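Local coordinates for GGDEF and EAL domain-containing protein (Vibrio cholerae O1 str. 2010EL-1786, PDB 6PWK) that binds the second messenger c-di-GMP and probably acts as a receptor that couples its level to cell adhesion and biofilm formation, at residues Q205-E218 with E403-D415. Numbering follows the deposited sequence.
Sequences QAANSSWGKTFHRE and EHFIEVFQGFIVD. With MG (magnesium ion), chain E; C2E (9,9'-[(2R,3R,3aS,5S,7aR,9R,10R,10aS,12S,14aR)-3,5,10,12-tetrahydroxy-5,12-dioxidooctahydro-2H,7H-difuro[3,2-d:3',2'-j][1,3,7,9,2,8]tetraoxadiphosphacyclododecine-2,9-diyl]bis(2-amino-1,9-dihydro-6H-purin-6-one)), chain C.
Q410 reaches between Q205 and E218, and its single amide nitrogen serves both: NE2 donates to Q205 OE1 at 2.8 Å and to E218 OE1 at 2.9 Å. The two glutamine amide planes stand 85° apart. E218 OE1 is met on its anti side, 21° out of the carboxylate plane, while OE2 binds magnesium at 2.3 Å. Q410 OE1 accepts a hydrogen bond from K355 NZ, which also forms a salt bridge with E218 OE1, so the glutamine amide, with donor and acceptor at one tip, is held at both atoms. With CG anti to the backbone N (chi1 -168°) and the chain extended, Q205 carries its amide to c-di-GMP, where NE2 donates to guanine N7 at 3.2 Å. The F412 ring lies over one face of this guanine, while F412 N donates to O6 at 2.8 Å. G411 has backbone angles that call for glycine, and its CA lies 3.3 Å from O6 of c-di-GMP.

Farther along, N208 and F409 form an antiparallel hydrogen-bonded pair, with F409 N to N208 O at 2.7 Å. Small A207 lets V408 CG2 approach its CB to 3.6 Å.

Through the N208-F409 pair the short, weakly bonded strand 408-409 lies against strand 200-209, joining the ends of the EAL barrel sheet. On its other side strand 408-409 runs parallel to strand 386-389, where V408 packs on I388, and F409 rests on helix 395-402.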
ATOM      1  N   GLN A 205     -27.463  16.071  13.725  1.00 68.68           N
ATOM      2  CA  GLN A 205     -28.634  16.105  12.857  1.00 63.65           C
ATOM      3  C   GLN A 205     -29.405  14.803  13.022  1.00 66.81           C
ATOM      4  O   GLN A 205     -28.855  13.719  12.798  1.00 68.92           O
ATOM      5  CB  GLN A 205     -28.237  16.315  11.396  1.00 54.42           C
ATOM      6  CG  GLN A 205     -29.411  16.642  10.487  1.00 51.36           C
ATOM      7  CD  GLN A 205     -29.002  16.824   9.041  1.00 52.57           C
ATOM      8  OE1 GLN A 205     -28.251  16.020   8.489  1.00 61.67           O
ATOM      9  NE2 GLN A 205     -29.492  17.890   8.419  1.00 52.43           N
ATOM     10  N   ALA A 206     -30.674  14.912  13.401  1.00 71.47           N
ATOM     11  CA  ALA A 206     -31.479  13.737  13.701  1.00 65.87           C
ATOM     12  C   ALA A 206     -32.072  13.137  12.434  1.00 65.83           C
ATOM     13  O   ALA A 206     -32.576  13.851  11.563  1.00 64.24           O
ATOM     14  CB  ALA A 206     -32.595  14.095  14.681  1.00 63.72           C
ATOM     15  N   ALA A 207     -32.003  11.811  12.337  1.00 65.67           N
ATOM     16  CA  ALA A 207     -32.667  11.054  11.282  1.00 62.37           C
ATOM     17  C   ALA A 207     -33.967  10.507  11.859  1.00 67.70           C
ATOM     18  O   ALA A 207     -33.947   9.597  12.694  1.00 66.38           O
ATOM     19  CB  ALA A 207     -31.770   9.931  10.767  1.00 60.22           C
ATOM     20  N   ASN A 208     -35.092  11.064  11.419  1.00 70.25           N
ATOM     21  CA  ASN A 208     -36.393  10.774  12.005  1.00 71.44           C
ATOM     22  C   ASN A 208     -37.288  10.043  11.015  1.00 72.98           C
ATOM     23  O   ASN A 208     -37.210  10.257   9.801  1.00 75.21           O
ATOM     24  CB  ASN A 208     -37.096  12.057  12.468  1.00 75.80           C
ATOM     25  CG  ASN A 208     -36.348  12.767  13.577  1.00 76.80           C
ATOM     26  OD1 ASN A 208     -35.567  12.155  14.306  1.00 77.20           O
ATOM     27  ND2 ASN A 208     -36.586  14.064  13.715  1.00 80.68           N
ATOM     28  N   SER A 209     -38.145   9.181  11.555  1.00 76.22           N
ATOM     29  CA  SER A 209     -39.174   8.522  10.769  1.00 79.04           C
ATOM     30  C   SER A 209     -40.344   9.477  10.548  1.00 84.16           C
ATOM     31  O   SER A 209     -40.372  10.598  11.064  1.00 83.67           O
ATOM     32  CB  SER A 209     -39.636   7.243  11.472  1.00 83.97           C
ATOM     33  OG  SER A 209     -40.308   7.546  12.682  1.00 78.24           O
ATOM     34  N   SER A 210     -41.331   9.030   9.767  1.00 83.22           N
ATOM     35  CA  SER A 210     -42.536   9.833   9.580  1.00 86.98           C
ATOM     36  C   SER A 210     -43.343   9.962  10.864  1.00 98.34           C
ATOM     37  O   SER A 210     -44.189  10.857  10.962  1.00103.52           O
ATOM     38  CB  SER A 210     -43.409   9.231   8.481  1.00 93.27           C
ATOM     39  OG  SER A 210     -43.811   7.917   8.826  1.00107.47           O
ATOM     40  N   TRP A 211     -43.100   9.093  11.843  1.00102.06           N
ATOM     41  CA  TRP A 211     -43.800   9.117  13.120  1.00104.74           C
ATOM     42  C   TRP A 211     -43.048   9.899  14.192  1.00101.80           C
ATOM     43  O   TRP A 211     -43.462   9.886  15.355  1.00110.33           O
ATOM     44  CB  TRP A 211     -44.050   7.685  13.607  1.00102.51           C
ATOM     45  CG  TRP A 211     -44.819   6.845  12.632  1.00101.09           C
ATOM     46  CD1 TRP A 211     -44.309   6.122  11.593  1.00 97.29           C
ATOM     47  CD2 TRP A 211     -46.237   6.639  12.606  1.00104.86           C
ATOM     48  NE1 TRP A 211     -45.321   5.480  10.920  1.00101.25           N
ATOM     49  CE2 TRP A 211     -46.514   5.781  11.523  1.00105.16           C
ATOM     50  CE3 TRP A 211     -47.298   7.096  13.394  1.00 96.70           C
ATOM     51  CZ2 TRP A 211     -47.808   5.372  11.208  1.00104.69           C
ATOM     52  CZ3 TRP A 211     -48.583   6.689  13.078  1.00 99.73           C
ATOM     53  CH2 TRP A 211     -48.826   5.837  11.996  1.00102.38           C
ATOM     54  N   GLY A 212     -41.961  10.577  13.830  1.00 96.09           N
ATOM     55  CA  GLY A 212     -41.172  11.319  14.787  1.00 88.98           C
ATOM     56  C   GLY A 212     -40.152  10.504  15.550  1.00 91.81           C
ATOM     57  O   GLY A 212     -39.389  11.078  16.336  1.00 87.95           O
ATOM     58  N   LYS A 213     -40.118   9.188  15.355  1.00 94.93           N
ATOM     59  CA  LYS A 213     -39.118   8.354  16.008  1.00 94.05           C
ATOM     60  C   LYS A 213     -37.733   8.679  15.464  1.00 86.77           C
ATOM     61  O   LYS A 213     -37.509   8.648  14.250  1.00 78.08           O
ATOM     62  CB  LYS A 213     -39.447   6.876  15.798  1.00101.49           C
ATOM     63  CG  LYS A 213     -38.332   5.899  16.165  1.00109.53           C
ATOM     64  CD  LYS A 213     -37.605   5.391  14.924  1.00108.73           C
ATOM     65  CE  LYS A 213     -36.687   4.221  15.249  1.00 99.77           C
ATOM     66  NZ  LYS A 213     -35.666   4.565  16.277  1.00 93.00           N
ATOM     67  N   THR A 214     -36.803   8.991  16.363  1.00 87.69           N
ATOM     68  CA  THR A 214     -35.442   9.355  15.979  1.00 79.99           C
ATOM     69  C   THR A 214     -34.603   8.085  15.864  1.00 79.89           C
ATOM     70  O   THR A 214     -34.359   7.396  16.860  1.00 82.00           O
ATOM     71  CB  THR A 214     -34.841  10.341  16.980  1.00 79.57           C
ATOM     72  OG1 THR A 214     -33.420  10.407  16.805  1.00 80.14           O
ATOM     73  CG2 THR A 214     -35.171   9.941  18.415  1.00 90.00           C
ATOM     74  N   PHE A 215     -34.178   7.766  14.639  1.00 74.25           N
ATOM     75  CA  PHE A 215     -33.319   6.606  14.422  1.00 72.66           C
ATOM     76  C   PHE A 215     -31.948   6.824  15.054  1.00 74.60           C
ATOM     77  O   PHE A 215     -31.505   6.037  15.898  1.00 75.63           O
ATOM     78  CB  PHE A 215     -33.194   6.327  12.922  1.00 68.33           C
ATOM     79  CG  PHE A 215     -32.496   5.036  12.599  1.00 64.24           C
ATOM     80  CD1 PHE A 215     -33.205   3.848  12.536  1.00 63.98           C
ATOM     81  CD2 PHE A 215     -31.134   5.012  12.351  1.00 58.78           C
ATOM     82  CE1 PHE A 215     -32.569   2.658  12.237  1.00 64.34           C
ATOM     83  CE2 PHE A 215     -30.491   3.825  12.051  1.00 61.72           C
ATOM     84  CZ  PHE A 215     -31.209   2.647  11.994  1.00 61.27           C
ATOM     85  N   HIS A 216     -31.266   7.894  14.655  1.00 63.75           N
ATOM     86  CA  HIS A 216     -30.023   8.302  15.293  1.00 61.18           C
ATOM     87  C   HIS A 216     -29.781   9.771  14.975  1.00 58.54           C
ATOM     88  O   HIS A 216     -30.516  10.388  14.201  1.00 58.67           O
ATOM     89  CB  HIS A 216     -28.838   7.427  14.851  1.00 55.39           C
ATOM     90  CG  HIS A 216     -28.528   7.495  13.385  1.00 58.40           C
ATOM     91  ND1 HIS A 216     -28.105   6.397  12.667  1.00 59.70           N
ATOM     92  CD2 HIS A 216     -28.550   8.528  12.508  1.00 56.38           C
ATOM     93  CE1 HIS A 216     -27.896   6.747  11.409  1.00 58.92           C
ATOM     94  NE2 HIS A 216     -28.158   8.036  11.287  1.00 54.05           N
ATOM     95  N   ARG A 217     -28.735  10.321  15.584  1.00 56.93           N
ATOM     96  CA  ARG A 217     -28.251  11.661  15.278  1.00 51.50           C
ATOM     97  C   ARG A 217     -26.855  11.546  14.687  1.00 57.15           C
ATOM     98  O   ARG A 217     -25.933  11.071  15.360  1.00 56.84           O
ATOM     99  CB  ARG A 217     -28.238  12.547  16.525  1.00 57.67           C
ATOM    100  CG  ARG A 217     -29.561  13.223  16.826  1.00 68.28           C
ATOM    101  CD  ARG A 217     -29.477  14.048  18.097  1.00 72.21           C
ATOM    102  NE  ARG A 217     -30.342  13.506  19.139  1.00 89.69           N
ATOM    103  CZ  ARG A 217     -31.625  13.821  19.279  1.00100.96           C
ATOM    104  NH1 ARG A 217     -32.194  14.680  18.443  1.00109.41           N
ATOM    105  NH2 ARG A 217     -32.341  13.277  20.253  1.00 94.51           N
ATOM    106  N   GLU A 218     -26.701  11.974  13.437  1.00 53.97           N
ATOM    107  CA  GLU A 218     -25.397  11.957  12.791  1.00 49.83           C
ATOM    108  C   GLU A 218     -24.543  13.112  13.297  1.00 56.33           C
ATOM    109  O   GLU A 218     -25.025  14.237  13.456  1.00 62.95           O
ATOM    110  CB  GLU A 218     -25.542  12.038  11.272  1.00 42.84           C
ATOM    111  CG  GLU A 218     -24.218  11.981  10.528  1.00 44.73           C
ATOM    112  CD  GLU A 218     -24.391  11.882   9.027  1.00 60.46           C
ATOM    113  OE1 GLU A 218     -25.543  11.976   8.551  1.00 63.26           O
ATOM    114  OE2 GLU A 218     -23.375  11.709   8.321  1.00 59.81           O
ATOM    115  N   GLU A 403     -42.766   8.384  -2.230  1.00 95.45           N
ATOM    116  CA  GLU A 403     -43.246   7.364  -3.154  1.00 95.51           C
ATOM    117  C   GLU A 403     -42.320   6.159  -3.248  1.00 97.41           C
ATOM    118  O   GLU A 403     -42.679   5.180  -3.910  1.00 96.10           O
ATOM    119  CB  GLU A 403     -43.448   7.970  -4.542  1.00 99.41           C
ATOM    120  CG  GLU A 403     -44.456   9.101  -4.577  1.00113.80           C
ATOM    121  CD  GLU A 403     -44.592   9.717  -5.953  1.00129.33           C
ATOM    122  OE1 GLU A 403     -43.980   9.188  -6.903  1.00133.30           O
ATOM    123  OE2 GLU A 403     -45.310  10.730  -6.081  1.00136.50           O
ATOM    124  N   HIS A 404     -41.152   6.200  -2.606  1.00 96.72           N
ATOM    125  CA  HIS A 404     -40.204   5.093  -2.628  1.00111.39           C
ATOM    126  C   HIS A 404     -40.081   4.409  -1.269  1.00121.76           C
ATOM    127  O   HIS A 404     -39.050   3.790  -0.988  1.00118.81           O
ATOM    128  CB  HIS A 404     -38.838   5.584  -3.109  1.00111.39           C
ATOM    129  CG  HIS A 404     -38.840   6.067  -4.525  1.00109.42           C
ATOM    130  ND1 HIS A 404     -39.591   7.145  -4.943  1.00109.17           N
ATOM    131  CD2 HIS A 404     -38.190   5.614  -5.621  1.00109.27           C
ATOM    132  CE1 HIS A 404     -39.401   7.336  -6.236  1.00110.00           C
ATOM    133  NE2 HIS A 404     -38.556   6.420  -6.672  1.00110.58           N
ATOM    134  N   PHE A 405     -41.123   4.496  -0.443  1.00136.00           N
ATOM    135  CA  PHE A 405     -41.204   3.882   0.887  1.00146.43           C
ATOM    136  C   PHE A 405     -39.880   3.969   1.650  1.00136.90           C
ATOM    137  O   PHE A 405     -39.313   2.972   2.093  1.00139.57           O
ATOM    138  CB  PHE A 405     -41.701   2.433   0.808  1.00159.09           C
ATOM    139  CG  PHE A 405     -41.123   1.635  -0.330  1.00162.98           C
ATOM    140  CD1 PHE A 405     -39.921   0.958  -0.187  1.00160.15           C
ATOM    141  CD2 PHE A 405     -41.793   1.544  -1.540  1.00163.43           C
ATOM    142  CE1 PHE A 405     -39.394   0.224  -1.230  1.00157.29           C
ATOM    143  CE2 PHE A 405     -41.272   0.813  -2.588  1.00160.72           C
ATOM    144  CZ  PHE A 405     -40.070   0.151  -2.433  1.00158.56           C
ATOM    145  N   ILE A 406     -39.402   5.200   1.818  1.00119.61           N
ATOM    146  CA  ILE A 406     -38.237   5.457   2.660  1.00100.19           C
ATOM    147  C   ILE A 406     -38.701   5.570   4.106  1.00 98.50           C
ATOM    148  O   ILE A 406     -39.673   6.273   4.403  1.00 98.20           O
ATOM    149  CB  ILE A 406     -37.501   6.727   2.206  1.00 86.50           C
ATOM    150  CG1 ILE A 406     -37.182   6.651   0.712  1.00 84.51           C
ATOM    151  CG2 ILE A 406     -36.228   6.928   3.014  1.00 75.65           C
ATOM    152  CD1 ILE A 406     -36.334   5.457   0.329  1.00 87.32           C
ATOM    153  N   GLU A 407     -38.006   4.879   5.012  1.00 97.28           N
ATOM    154  CA  GLU A 407     -38.479   4.790   6.390  1.00102.18           C
ATOM    155  C   GLU A 407     -38.195   6.068   7.172  1.00 92.84           C
ATOM    156  O   GLU A 407     -39.108   6.653   7.768  1.00102.27           O
ATOM    157  CB  GLU A 407     -37.851   3.577   7.084  1.00107.89           C
ATOM    158  CG  GLU A 407     -38.488   2.251   6.685  1.00113.55           C
ATOM    159  CD  GLU A 407     -38.073   1.102   7.584  1.00112.37           C
ATOM    160  OE1 GLU A 407     -36.855   0.889   7.762  1.00106.41           O
ATOM    161  OE2 GLU A 407     -38.969   0.417   8.121  1.00115.45           O
ATOM    162  N   VAL A 408     -36.940   6.518   7.189  1.00 83.79           N
ATOM    163  CA  VAL A 408     -36.554   7.688   7.965  1.00 79.26           C
ATOM    164  C   VAL A 408     -35.871   8.693   7.044  1.00 66.31           C
ATOM    165  O   VAL A 408     -35.309   8.335   6.004  1.00 69.47           O
ATOM    166  CB  VAL A 408     -35.647   7.311   9.167  1.00 61.39           C
ATOM    167  CG1 VAL A 408     -35.575   5.802   9.331  1.00 62.35           C
ATOM    168  CG2 VAL A 408     -34.258   7.901   9.038  1.00 58.09           C
ATOM    169  N   PHE A 409     -35.943   9.969   7.428  1.00 65.39           N
ATOM    170  CA  PHE A 409     -35.447  11.069   6.613  1.00 65.46           C
ATOM    171  C   PHE A 409     -34.518  11.949   7.437  1.00 63.72           C
ATOM    172  O   PHE A 409     -34.634  12.029   8.662  1.00 67.25           O
ATOM    173  CB  PHE A 409     -36.605  11.911   6.054  1.00 61.21           C
ATOM    174  CG  PHE A 409     -37.646  11.105   5.330  1.00 64.46           C
ATOM    175  CD1 PHE A 409     -38.654  10.460   6.029  1.00 66.42           C
ATOM    176  CD2 PHE A 409     -37.618  10.994   3.950  1.00 73.57           C
ATOM    177  CE1 PHE A 409     -39.611   9.715   5.366  1.00 74.34           C
ATOM    178  CE2 PHE A 409     -38.574  10.254   3.281  1.00 77.66           C
ATOM    179  CZ  PHE A 409     -39.570   9.614   3.990  1.00 76.17           C
ATOM    180  N   GLN A 410     -33.599  12.617   6.744  1.00 57.45           N
ATOM    181  CA  GLN A 410     -32.616  13.482   7.379  1.00 60.15           C
ATOM    182  C   GLN A 410     -32.353  14.677   6.476  1.00 56.87           C
ATOM    183  O   GLN A 410     -32.324  14.541   5.250  1.00 60.61           O
ATOM    184  CB  GLN A 410     -31.308  12.722   7.661  1.00 60.14           C
ATOM    185  CG  GLN A 410     -30.289  13.495   8.486  1.00 62.04           C
ATOM    186  CD  GLN A 410     -29.023  12.700   8.752  1.00 60.80           C
ATOM    187  OE1 GLN A 410     -28.967  11.495   8.501  1.00 60.21           O
ATOM    188  NE2 GLN A 410     -27.997  13.374   9.259  1.00 55.41           N
ATOM    189  N   GLY A 411     -32.171  15.838   7.078  1.00 51.67           N
ATOM    190  CA  GLY A 411     -31.895  17.039   6.313  1.00 62.12           C
ATOM    191  C   GLY A 411     -32.436  18.268   7.016  1.00 71.92           C
ATOM    192  O   GLY A 411     -32.970  18.203   8.121  1.00 73.34           O
ATOM    193  N   PHE A 412     -32.288  19.405   6.330  1.00 52.57           N
ATOM    194  CA  PHE A 412     -32.678  20.685   6.913  1.00 58.00           C
ATOM    195  C   PHE A 412     -34.191  20.825   7.022  1.00 69.12           C
ATOM    196  O   PHE A 412     -34.680  21.549   7.897  1.00 75.29           O
ATOM    197  CB  PHE A 412     -32.093  21.834   6.090  1.00 54.15           C
ATOM    198  CG  PHE A 412     -30.591  21.917   6.146  1.00 64.73           C
ATOM    199  CD1 PHE A 412     -29.897  21.445   7.249  1.00 66.44           C
ATOM    200  CD2 PHE A 412     -29.873  22.466   5.096  1.00 72.65           C
ATOM    201  CE1 PHE A 412     -28.517  21.519   7.303  1.00 69.28           C
ATOM    202  CE2 PHE A 412     -28.492  22.543   5.145  1.00 68.28           C
ATOM    203  CZ  PHE A 412     -27.814  22.069   6.249  1.00 64.54           C
ATOM    204  N   ILE A 413     -34.947  20.148   6.155  1.00 73.36           N
ATOM    205  CA  ILE A 413     -36.401  20.243   6.227  1.00 76.65           C
ATOM    206  C   ILE A 413     -36.964  19.440   7.393  1.00 79.93           C
ATOM    207  O   ILE A 413     -38.051  19.761   7.888  1.00 84.91           O
ATOM    208  CB  ILE A 413     -37.055  19.799   4.908  1.00 77.84           C
ATOM    209  CG1 ILE A 413     -38.479  20.354   4.819  1.00 66.06           C
ATOM    210  CG2 ILE A 413     -37.039  18.281   4.774  1.00 77.55           C
ATOM    211  CD1 ILE A 413     -39.425  19.505   4.012  1.00 91.12           C
ATOM    212  N   VAL A 414     -36.252  18.407   7.855  1.00 86.07           N
ATOM    213  CA  VAL A 414     -36.654  17.695   9.065  1.00 87.02           C
ATOM    214  C   VAL A 414     -36.128  18.386  10.315  1.00 91.60           C
ATOM    215  O   VAL A 414     -36.523  18.014  11.433  1.00 95.17           O
ATOM    216  CB  VAL A 414     -36.199  16.221   8.985  1.00 82.62           C
ATOM    217  CG1 VAL A 414     -35.819  15.861   7.555  1.00 75.93           C
ATOM    218  CG2 VAL A 414     -35.037  15.928   9.929  1.00 92.66           C
ATOM    219  N   ASP A 415     -35.287  19.410  10.154  1.00 96.83           N
ATOM    220  CA  ASP A 415     -34.623  20.133  11.242  1.00100.42           C
ATOM    221  C   ASP A 415     -33.628  19.229  11.958  1.00104.06           C
ATOM    222  O   ASP A 415     -32.585  18.883  11.401  1.00101.11           O
ATOM    223  CB  ASP A 415     -35.637  20.703  12.240  1.00104.14           C
ATOM    224  CG  ASP A 415     -36.684  21.574  11.578  1.00110.62           C
ATOM    225  OD1 ASP A 415     -36.348  22.268  10.596  1.00110.45           O
ATOM    226  OD2 ASP A 415     -37.846  21.564  12.038  1.00116.58           O
TER
HETATM  227 MG    MG E 703     -22.626  10.484   6.526  1.00 45.01          MG
HETATM  228  P1  C2E C 701     -22.001  13.566   4.802  1.00 81.95           P
HETATM  229  O2P C2E C 701     -21.974  12.179   5.384  1.00 58.71           O
HETATM  230  O1P C2E C 701     -22.855  13.454   3.570  1.00 47.07           O
HETATM  231  O5' C2E C 701     -22.801  14.617   5.769  1.00 75.93           O
HETATM  232  C5' C2E C 701     -23.833  15.362   5.214  1.00 56.10           C
HETATM  233  C4' C2E C 701     -23.229  16.740   4.827  1.00 61.16           C
HETATM  234  O4' C2E C 701     -24.109  17.463   4.200  1.00 62.54           O
HETATM  235  C3' C2E C 701     -22.903  17.571   6.082  1.00 57.48           C
HETATM  236  O3' C2E C 701     -22.115  18.584   5.682  1.00 55.52           O
HETATM  237  C2' C2E C 701     -24.291  18.142   6.410  1.00 54.65           C
HETATM  238  O2' C2E C 701     -24.161  19.306   7.332  1.00 46.82           O
HETATM  239  C1' C2E C 701     -24.613  18.595   5.232  1.00 59.59           C
HETATM  240  N9  C2E C 701     -25.990  18.815   4.870  1.00 66.00           N
HETATM  241  C8  C2E C 701     -26.592  18.123   5.869  1.00 64.72           C
HETATM  242  N7  C2E C 701     -27.930  18.225   5.661  1.00 60.04           N
HETATM  243  C5  C2E C 701     -28.140  18.945   4.565  1.00 61.91           C
HETATM  244  C6  C2E C 701     -29.398  19.404   3.806  1.00 68.29           C
HETATM  245  O6  C2E C 701     -30.487  19.128   4.180  1.00 76.06           O
HETATM  246  N1  C2E C 701     -29.263  20.191   2.618  1.00 64.73           N
HETATM  247  C2  C2E C 701     -27.969  20.564   2.106  1.00 68.89           C
HETATM  248  N2  C2E C 701     -27.774  21.362   0.899  1.00 69.33           N
HETATM  249  N3  C2E C 701     -26.803  20.109   2.844  1.00 70.28           N
HETATM  250  C4  C2E C 701     -26.931  19.296   4.080  1.00 64.85           C
HETATM  251  P11 C2E C 701     -20.734  18.722   6.591  1.00 64.06           P
HETATM  252  O21 C2E C 701     -20.874  19.139   8.031  1.00 63.23           O
HETATM  253  O11 C2E C 701     -19.912  19.805   5.941  1.00 49.51           O
HETATM  254  O5A C2E C 701     -20.012  17.263   6.312  1.00 66.63           O
HETATM  255  C5A C2E C 701     -19.470  17.174   5.023  1.00 54.78           C
HETATM  256  C4A C2E C 701     -18.746  15.898   4.870  1.00 57.33           C
HETATM  257  O4A C2E C 701     -17.680  15.907   5.626  1.00 61.56           O
HETATM  258  C3A C2E C 701     -19.703  14.610   5.383  1.00 65.50           C
HETATM  259  O3A C2E C 701     -20.534  14.095   4.240  1.00 73.53           O
HETATM  260  C2A C2E C 701     -18.924  13.747   5.764  1.00 59.71           C
HETATM  261  O2A C2E C 701     -18.541  12.848   4.617  1.00 56.78           O
HETATM  262  C1A C2E C 701     -17.633  14.564   6.319  1.00 54.76           C
HETATM  263  N91 C2E C 701     -17.696  14.691   7.624  1.00 48.05           N
HETATM  264  C81 C2E C 701     -18.391  15.567   8.367  1.00 47.10           C
HETATM  265  N71 C2E C 701     -18.111  15.277   9.652  1.00 39.76           N
HETATM  266  C51 C2E C 701     -17.266  14.250   9.682  1.00 43.49           C
HETATM  267  C61 C2E C 701     -16.610  13.497  10.833  1.00 45.00           C
HETATM  268  O61 C2E C 701     -16.852  13.834  11.937  1.00 38.48           O
HETATM  269  N11 C2E C 701     -15.721  12.404  10.585  1.00 53.92           N
HETATM  270  C21 C2E C 701     -15.436  12.004   9.236  1.00 45.00           C
HETATM  271  N21 C2E C 701     -14.531  10.892   8.987  1.00 58.25           N
HETATM  272  N31 C2E C 701     -16.074  12.733   8.138  1.00 52.53           N
HETATM  273  C41 C2E C 701     -17.000  13.873   8.407  1.00 44.20           C